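Local coordinates for hypothetical protein PAE2307 (Pyrobaculum aerophilum, PDB 1WVQ), which probably acts as an adenosine-specific kinase and carries a stably phosphorylated histidine, though its biological role is not established, at residues T19-G24 with A114-P119; N72-L77 with V88-N93. One frame throughout, in Å; residues are numbered along the deposited sequence.

Interaction 1 of 2, residues T19-G24 with A114-P119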
# COMPACT_ATOMS: atom_id res chain seq x y z
N THR A 19 -23.03 14.73 5.88
CA THR A 19 -22.41 13.46 6.25
C THR A 19 -22.18 12.59 5.03
O THR A 19 -22.76 12.81 3.97
CB THR A 19 -23.28 12.64 7.24
OG1 THR A 19 -24.42 12.09 6.55
CG2 THR A 19 -23.76 13.51 8.38
N ASN A 20 -21.31 11.61 5.21
CA ASN A 20 -21.02 10.63 4.18
C ASN A 20 -21.07 9.30 4.90
O ASN A 20 -20.80 9.23 6.10
CB ASN A 20 -19.62 10.81 3.59
CG ASN A 20 -19.57 11.85 2.50
OD1 ASN A 20 -19.47 13.05 2.76
ND2 ASN A 20 -19.65 11.40 1.25
N VAL A 21 -21.44 8.26 4.18
CA VAL A 21 -21.51 6.93 4.76
C VAL A 21 -20.56 6.01 4.00
O VAL A 21 -20.37 6.17 2.79
CB VAL A 21 -22.96 6.35 4.72
CG1 VAL A 21 -23.35 6.02 3.28
CG2 VAL A 21 -23.06 5.12 5.61
N ILE A 22 -19.93 5.10 4.73
CA ILE A 22 -19.01 4.13 4.16
C ILE A 22 -19.50 2.80 4.73
O ILE A 22 -19.62 2.65 5.94
CB ILE A 22 -17.55 4.38 4.60
CG1 ILE A 22 -17.06 5.73 4.06
CG2 ILE A 22 -16.64 3.27 4.06
CD1 ILE A 22 -15.72 6.18 4.63
N ILE A 23 -19.83 1.87 3.84
CA ILE A 23 -20.33 0.56 4.25
C ILE A 23 -19.41 -0.50 3.65
O ILE A 23 -19.04 -0.43 2.48
CB ILE A 23 -21.77 0.32 3.74
CG1 ILE A 23 -22.67 1.48 4.18
CG2 ILE A 23 -22.31 -1.01 4.27
CD1 ILE A 23 -24.07 1.42 3.60
N GLY A 24 -19.05 -1.48 4.47
CA GLY A 24 -18.17 -2.53 3.99
C GLY A 24 -18.30 -3.85 4.73
O GLY A 24 -19.25 -4.07 5.48
N ALA A 114 -19.65 0.78 -0.48
CA ALA A 114 -19.97 2.13 -0.91
C ALA A 114 -19.36 3.21 -0.03
O ALA A 114 -19.13 3.00 1.16
CB ALA A 114 -21.49 2.30 -0.93
N ALA A 115 -19.11 4.36 -0.64
CA ALA A 115 -18.60 5.55 0.02
C ALA A 115 -19.39 6.61 -0.72
O ALA A 115 -19.14 6.87 -1.90
CB ALA A 115 -17.10 5.71 -0.22
N THR A 116 -20.36 7.23 -0.05
CA THR A 116 -21.19 8.19 -0.74
C THR A 116 -22.00 9.09 0.18
O THR A 116 -22.07 8.87 1.39
CB THR A 116 -22.16 7.43 -1.67
OG1 THR A 116 -22.83 8.35 -2.55
CG2 THR A 116 -23.20 6.68 -0.84
N ALA A 117 -22.61 10.10 -0.42
CA ALA A 117 -23.46 11.03 0.31
C ALA A 117 -24.79 11.11 -0.42
O ALA A 117 -25.65 11.92 -0.08
CB ALA A 117 -22.80 12.41 0.38
N ASN A 118 -24.95 10.25 -1.43
CA ASN A 118 -26.17 10.20 -2.25
C ASN A 118 -27.24 9.29 -1.70
O ASN A 118 -26.99 8.50 -0.78
CB ASN A 118 -25.86 9.64 -3.64
CG ASN A 118 -24.90 10.47 -4.41
OD1 ASN A 118 -24.95 11.70 -4.34
ND2 ASN A 118 -24.02 9.83 -5.16
N PRO A 119 -28.46 9.39 -2.25
CA PRO A 119 -29.52 8.51 -1.77
C PRO A 119 -28.91 7.13 -2.02
O PRO A 119 -28.25 6.91 -3.04
CB PRO A 119 -30.67 8.82 -2.73
CG PRO A 119 -30.48 10.27 -2.98
CD PRO A 119 -28.98 10.39 -3.19
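Val21 and Thr116 form a hydrogen-bonded antiparallel pair, each backbone nitrogen donating to the other's carbonyl. Val21 N reaches Thr116 O at 2.9 Å in a nearly straight bond (172° at the hydrogen), and Thr116 N returns to Val21 O at 3.0 Å. Two residues along, Ile23 N gives a 3.0 Å bond to Ala114 O, while Ala114 N spans a longer 3.3 Å to Ile23 O. In the non-hydrogen-bonded pair between them, Ile22 and Ala115, the CA atoms come to 4.4 Å and turn their hydrogens to carbonyls: Ile22 CA approaches Ala114 O at 3.2 Å. Strand 111-116, one of the two outermost within this chain, is thereby joined to strand 20-25 in the five-stranded antiparallel sheet; the other edge of strand 20-25 bonds to strand 87-92. On one face Val21 and Thr116 lie side by side, Val21 CG1 facing Thr116 CG2; on the other, Ile22 and Ala115 meet helix 96-104. Thr116 OG1, anti to the backbone N (chi1 -170°), accepts from Asn118 N at 3.1 Å in an ST turn, and also hydrogen-bonds Asp139 OD1. Just past Thr116, Ala117 lies against the side-chain amide of Asn20, its CB 3.4 Å from Asn20 ND2. From within the ST turn, Asn118 ND2 hydrogen-bonds a phosphohistidine side chain of the second subunit, which also packs on Thr116.

Interaction 2 of 2, residues N72-L77 with V88-N93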
# COMPACT_ATOMS: atom_id res chain seq x y z
N ASN A 72 -25.32 6.54 16.60
CA ASN A 72 -26.63 5.93 16.45
C ASN A 72 -27.03 5.65 15.01
O ASN A 72 -27.73 4.67 14.74
CB ASN A 72 -27.69 6.78 17.15
CG ASN A 72 -27.50 6.78 18.65
OD1 ASN A 72 -27.22 5.74 19.25
ND2 ASN A 72 -27.67 7.95 19.27
N LEU A 73 -26.58 6.49 14.09
CA LEU A 73 -26.88 6.28 12.68
C LEU A 73 -26.18 5.00 12.24
O LEU A 73 -26.75 4.17 11.53
CB LEU A 73 -26.40 7.47 11.85
CG LEU A 73 -27.39 8.64 11.77
CD1 LEU A 73 -26.69 9.87 11.23
CD2 LEU A 73 -28.57 8.26 10.89
N ALA A 74 -24.93 4.83 12.67
CA ALA A 74 -24.16 3.65 12.30
C ALA A 74 -24.76 2.38 12.91
O ALA A 74 -24.91 1.36 12.23
CB ALA A 74 -22.71 3.81 12.75
N ILE A 75 -25.10 2.44 14.19
CA ILE A 75 -25.70 1.29 14.87
C ILE A 75 -27.03 0.91 14.23
O ILE A 75 -27.28 -0.27 13.95
CB ILE A 75 -25.96 1.60 16.36
CG1 ILE A 75 -24.63 1.78 17.10
CG2 ILE A 75 -26.76 0.46 16.99
CD1 ILE A 75 -24.78 2.21 18.55
N ASP A 76 -27.88 1.90 13.99
CA ASP A 76 -29.18 1.62 13.40
C ASP A 76 -29.07 0.97 12.03
O ASP A 76 -29.83 0.05 11.72
CB ASP A 76 -30.03 2.89 13.32
CG ASP A 76 -30.45 3.39 14.70
OD1 ASP A 76 -30.41 2.58 15.66
OD2 ASP A 76 -30.83 4.58 14.83
N LEU A 77 -28.14 1.42 11.20
CA LEU A 77 -28.01 0.82 9.88
C LEU A 77 -27.52 -0.62 10.00
O LEU A 77 -27.94 -1.49 9.22
CB LEU A 77 -27.05 1.63 9.00
CG LEU A 77 -27.03 1.18 7.53
CD1 LEU A 77 -28.43 1.26 6.94
CD2 LEU A 77 -26.07 2.05 6.73
N VAL A 88 -20.38 -0.20 9.27
CA VAL A 88 -20.94 1.05 8.78
C VAL A 88 -20.23 2.21 9.44
O VAL A 88 -20.00 2.20 10.65
CB VAL A 88 -22.46 1.18 9.10
CG1 VAL A 88 -22.99 2.53 8.64
CG2 VAL A 88 -23.24 0.06 8.43
N ILE A 89 -19.87 3.22 8.65
CA ILE A 89 -19.19 4.40 9.15
C ILE A 89 -19.91 5.65 8.65
O ILE A 89 -20.22 5.75 7.47
CB ILE A 89 -17.73 4.49 8.64
CG1 ILE A 89 -16.91 3.30 9.15
CG2 ILE A 89 -17.10 5.81 9.10
CD1 ILE A 89 -15.55 3.18 8.48
N TYR A 90 -20.20 6.57 9.56
CA TYR A 90 -20.80 7.85 9.19
C TYR A 90 -19.78 8.89 9.63
O TYR A 90 -19.29 8.86 10.76
CB TYR A 90 -22.14 8.09 9.91
CG TYR A 90 -23.35 7.48 9.24
CD1 TYR A 90 -23.76 6.19 9.55
CD2 TYR A 90 -24.10 8.21 8.32
CE1 TYR A 90 -24.91 5.63 8.97
CE2 TYR A 90 -25.25 7.67 7.73
CZ TYR A 90 -25.65 6.38 8.06
OH TYR A 90 -26.81 5.85 7.53
N ILE A 91 -19.46 9.82 8.72
CA ILE A 91 -18.49 10.86 9.03
C ILE A 91 -18.93 12.27 8.67
O ILE A 91 -19.65 12.49 7.69
CB ILE A 91 -17.14 10.63 8.29
CG1 ILE A 91 -17.40 10.35 6.80
CG2 ILE A 91 -16.35 9.51 8.95
CD1 ILE A 91 -16.13 10.37 5.96
N ARG A 92 -18.47 13.21 9.49
CA ARG A 92 -18.70 14.64 9.33
C ARG A 92 -17.32 15.28 9.49
O ARG A 92 -16.45 14.72 10.17
CB ARG A 92 -19.62 15.20 10.41
CG ARG A 92 -21.11 14.95 10.24
CD ARG A 92 -21.86 15.62 11.39
NE ARG A 92 -23.29 15.32 11.40
CZ ARG A 92 -24.19 15.87 10.58
NH1 ARG A 92 -23.82 16.76 9.66
NH2 ARG A 92 -25.47 15.52 10.68
N ASN A 93 -17.13 16.44 8.88
CA ASN A 93 -15.88 17.19 8.96
C ASN A 93 -14.69 16.44 8.38
O ASN A 93 -13.55 16.62 8.81
CB ASN A 93 -15.62 17.58 10.41
CG ASN A 93 -16.81 18.29 11.02
OD1 ASN A 93 -17.32 19.26 10.45
ND2 ASN A 93 -17.26 17.81 12.17
O HOH W 1 -28.55 4.86 9.60
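The backbones of helix 72-77 and strand 88-92 run roughly antiparallel, their axes 7.5 Å apart at closest and inclined at 156°, with Leu73, Ala74 and Leu77 of the helix meeting Val88 and Tyr90 of the strand. Leu73 sets its CB over one face of the Tyr90 ring, 3.8 Å from the centroid and 14° off the normal, a CH-pi contact displaced toward the rim. With CG anti to its carbonyl carbon (chi1 -85°), the Tyr90 ring reaches out to the helix, where Tyr90 CD1 lies 3.6 Å from Ala74 N. Leu77 crosses Val88 at about a right angle, its CD2 lying 3.7 Å from Val88 CG1 and also close to CG2. Between these groups the small Ala74 fits its methyl against Val88 O and CD1 of Tyr90. No direct hydrogen bond joins the segments, but one water donates both to Leu73 O at 2.7 Å and to Tyr90 OH at 2.9 Å; that hydroxyl also hydrogen-bonds Pro14 O. A leucine in place of Tyr90 would probably leave this water and Pro14 O without their hydroxyl partner and strip Leu73 of the aromatic face beneath its CB. Val21 and Val13 touch Tyr90 as well, which places the ring between its own sheet, the helix laid on it and strand 7-13. The chemistry implies a mainly apolar helix-on-sheet interface, in which the buried phenol meets its polar needs through a backbone carbonyl and a bridging water.

Interactions 1 and 2 have centres about 9 Å apart and share the five-stranded antiparallel sheet, in which strands 20-25 and 87-92 are neighbours. Probable hydrogen bonds from Ile89 N to Ile22 O and from Ile91 N to Asn20 O connect them directly. Along the chain the order is 19-24, 72-77, 88-93, 114-119, so interaction 2 is nested within the loop closed by interaction 1. The two differ in kind: interaction 1 pairs strands within the sheet, whereas interaction 2 lays helix 68-81 against it. Together they tie sequence-distant parts of the chain, all within the adenosine-specific kinase family region, into one core, with a strand outermost within this chain leading toward the neighbouring subunit's phosphohistidine.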